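Cysteine synthase (Helicobacter pylori, PDB 6AHI) uses pyridoxal 5'-phosphate to make L-cysteine and acetate from O-acetyl-L-serine and hydrogen sulfide, and also has cystathionine beta-synthase activity. Local coordinates at residues G50-L53 against I54-F58. Sequence-based numbering, arbitrary orientation.
Sequences GQYL and IGEGF
E56 folds over the ring of Y52 one helical turn before it, a worked example of an i to i+4 CH-pi contact within a single helix, here 48-60. Followed outward, the E56 side chain starts beside the backbone of Y52: its CB and CG each lie 3.4 Å from Y52 O. CG is turned to the backbone N side, opposite the carbonyl carbon (chi1 -67°). This places it over one face of the tyrosine ring, 3.6 Å from the ring centroid and 17° off its normal. Its nearest ring atom is CZ, with CG to Y52 CZ at 3.5 Å, so the methylene sits somewhat toward the phenol end. A bend at chi2 carries CD past the rim on that side, 4.0 Å from Y52 CE1. The carboxylate plane is turned 19° from that of the ring, with OE2 the oxygen closer to CE1.

The backbone fixes this spacing: E56 N donates to Y52 O at 2.9 Å, nearly straight, and bonds of the same i to i+4 register run from I54 N to G50 O, G55 N to Q51 O and G57 N to L53 O. Elsewhere on the helix, I54 packs on L81 and V84 of helix 76-85, whereas Y52 touches A154 and A155 of helix 151-158, joining this helix to two others of this fold type II PLP enzyme. The glutamate thus meets the ring through its aliphatic CG, a largely dispersive CH-pi contact, while its carboxylate is carried past the rim, so the two side chains are held together by packing rather than by a polar bond.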
ATOM      1  N   GLY A  50     -11.112   9.598  -9.010  1.00 37.17           N
ATOM      2  CA  GLY A  50     -12.005   9.947  -7.937  1.00 38.53           C
ATOM      3  C   GLY A  50     -11.837  11.400  -7.547  1.00 38.55           C
ATOM      4  O   GLY A  50     -12.790  12.126  -7.375  1.00 40.36           O
ATOM      5  N   GLN A  51     -10.586  11.823  -7.446  1.00 36.53           N
ATOM      6  CA  GLN A  51     -10.273  13.144  -6.994  1.00 38.07           C
ATOM      7  C   GLN A  51     -10.738  14.165  -8.023  1.00 38.81           C
ATOM      8  O   GLN A  51     -11.275  15.193  -7.664  1.00 42.86           O
ATOM      9  CB  GLN A  51      -8.772  13.289  -6.791  1.00 36.74           C
ATOM     10  CG  GLN A  51      -8.391  14.667  -6.294  1.00 39.14           C
ATOM     11  CD  GLN A  51      -6.936  14.676  -5.918  1.00 37.76           C
ATOM     12  OE1 GLN A  51      -6.071  14.494  -6.760  1.00 36.51           O
ATOM     13  NE2 GLN A  51      -6.670  14.855  -4.634  1.00 44.24           N
ATOM     14  N   TYR A  52     -10.529  13.845  -9.303  1.00 39.01           N
ATOM     15  CA  TYR A  52     -10.903  14.730 -10.382  1.00 41.27           C
ATOM     16  C   TYR A  52     -12.432  14.837 -10.471  1.00 43.09           C
ATOM     17  O   TYR A  52     -12.940  15.953 -10.579  1.00 46.11           O
ATOM     18  CB  TYR A  52     -10.263  14.280 -11.695  1.00 40.78           C
ATOM     19  CG  TYR A  52     -10.537  15.198 -12.859  1.00 43.00           C
ATOM     20  CD1 TYR A  52      -9.767  16.331 -13.074  1.00 42.80           C
ATOM     21  CD2 TYR A  52     -11.579  14.946 -13.734  1.00 44.76           C
ATOM     22  CE1 TYR A  52     -10.023  17.184 -14.129  1.00 42.80           C
ATOM     23  CE2 TYR A  52     -11.846  15.783 -14.807  1.00 46.03           C
ATOM     24  CZ  TYR A  52     -11.053  16.900 -15.007  1.00 45.41           C
ATOM     25  OH  TYR A  52     -11.301  17.730 -16.054  1.00 48.17           O
ATOM     26  N   LEU A  53     -13.153  13.706 -10.441  1.00 42.67           N
ATOM     27  CA  LEU A  53     -14.613  13.693 -10.656  1.00 44.76           C
ATOM     28  C   LEU A  53     -15.321  14.532  -9.578  1.00 45.63           C
ATOM     29  O   LEU A  53     -16.212  15.323  -9.882  1.00 45.89           O
ATOM     30  CB  LEU A  53     -15.123  12.244 -10.645  1.00 45.61           C
ATOM     31  CG  LEU A  53     -14.850  11.412 -11.898  1.00 45.12           C
ATOM     32  CD1 LEU A  53     -15.337   9.978 -11.720  1.00 44.40           C
ATOM     33  CD2 LEU A  53     -15.535  12.041 -13.092  1.00 48.36           C
ATOM     34  N   ILE A  54     -14.907  14.358  -8.317  1.00 43.91           N
ATOM     35  CA  ILE A  54     -15.486  15.069  -7.191  1.00 46.10           C
ATOM     36  C   ILE A  54     -15.125  16.561  -7.249  1.00 47.98           C
ATOM     37  O   ILE A  54     -16.038  17.419  -7.131  1.00 49.24           O
ATOM     38  CB  ILE A  54     -15.135  14.358  -5.864  1.00 44.72           C
ATOM     39  CG1 ILE A  54     -15.991  13.089  -5.782  1.00 46.68           C
ATOM     40  CG2 ILE A  54     -15.317  15.271  -4.651  1.00 43.92           C
ATOM     41  CD1 ILE A  54     -15.571  12.084  -4.763  1.00 45.38           C
ATOM     42  N   GLY A  55     -13.842  16.864  -7.490  1.00 46.68           N
ATOM     43  CA  GLY A  55     -13.346  18.244  -7.624  1.00 49.74           C
ATOM     44  C   GLY A  55     -14.102  19.029  -8.689  1.00 55.00           C
ATOM     45  O   GLY A  55     -14.576  20.131  -8.443  1.00 60.14           O
ATOM     46  N   GLU A  56     -14.228  18.447  -9.887  1.00 57.69           N
ATOM     47  CA  GLU A  56     -14.886  19.115 -11.010  1.00 62.54           C
ATOM     48  C   GLU A  56     -16.396  19.165 -10.794  1.00 63.84           C
ATOM     49  O   GLU A  56     -17.019  20.124 -11.202  1.00 67.17           O
ATOM     50  CB  GLU A  56     -14.557  18.435 -12.339  1.00 63.82           C
ATOM     51  CG  GLU A  56     -13.095  18.579 -12.717  1.00 66.57           C
ATOM     52  CD  GLU A  56     -12.534  20.001 -12.688  1.00 70.55           C
ATOM     53  OE1 GLU A  56     -13.048  20.863 -13.446  1.00 70.34           O
ATOM     54  OE2 GLU A  56     -11.571  20.244 -11.912  1.00 70.33           O
ATOM     55  N   GLY A  57     -16.961  18.134 -10.163  1.00 63.02           N
ATOM     56  CA  GLY A  57     -18.388  18.091  -9.818  1.00 63.65           C
ATOM     57  C   GLY A  57     -18.819  19.293  -8.982  1.00 65.54           C
ATOM     58  O   GLY A  57     -19.876  19.899  -9.240  1.00 65.79           O
ATOM     59  N   PHE A  58     -18.008  19.630  -7.969  1.00 63.58           N
ATOM     60  CA  PHE A  58     -18.234  20.821  -7.148  1.00 67.44           C
ATOM     61  C   PHE A  58     -18.131  22.090  -8.010  1.00 71.04           C
ATOM     62  O   PHE A  58     -18.878  23.032  -7.805  1.00 74.60           O
ATOM     63  CB  PHE A  58     -17.277  20.858  -5.952  1.00 63.27           C
ATOM     64  CG  PHE A  58     -17.738  20.076  -4.749  1.00 62.58           C
ATOM     65  CD1 PHE A  58     -18.797  20.530  -3.969  1.00 65.85           C
ATOM     66  CD2 PHE A  58     -17.110  18.895  -4.383  1.00 60.08           C
ATOM     67  CE1 PHE A  58     -19.212  19.814  -2.855  1.00 64.81           C
ATOM     68  CE2 PHE A  58     -17.528  18.179  -3.271  1.00 59.36           C
ATOM     69  CZ  PHE A  58     -18.576  18.641  -2.506  1.00 61.01           C
TER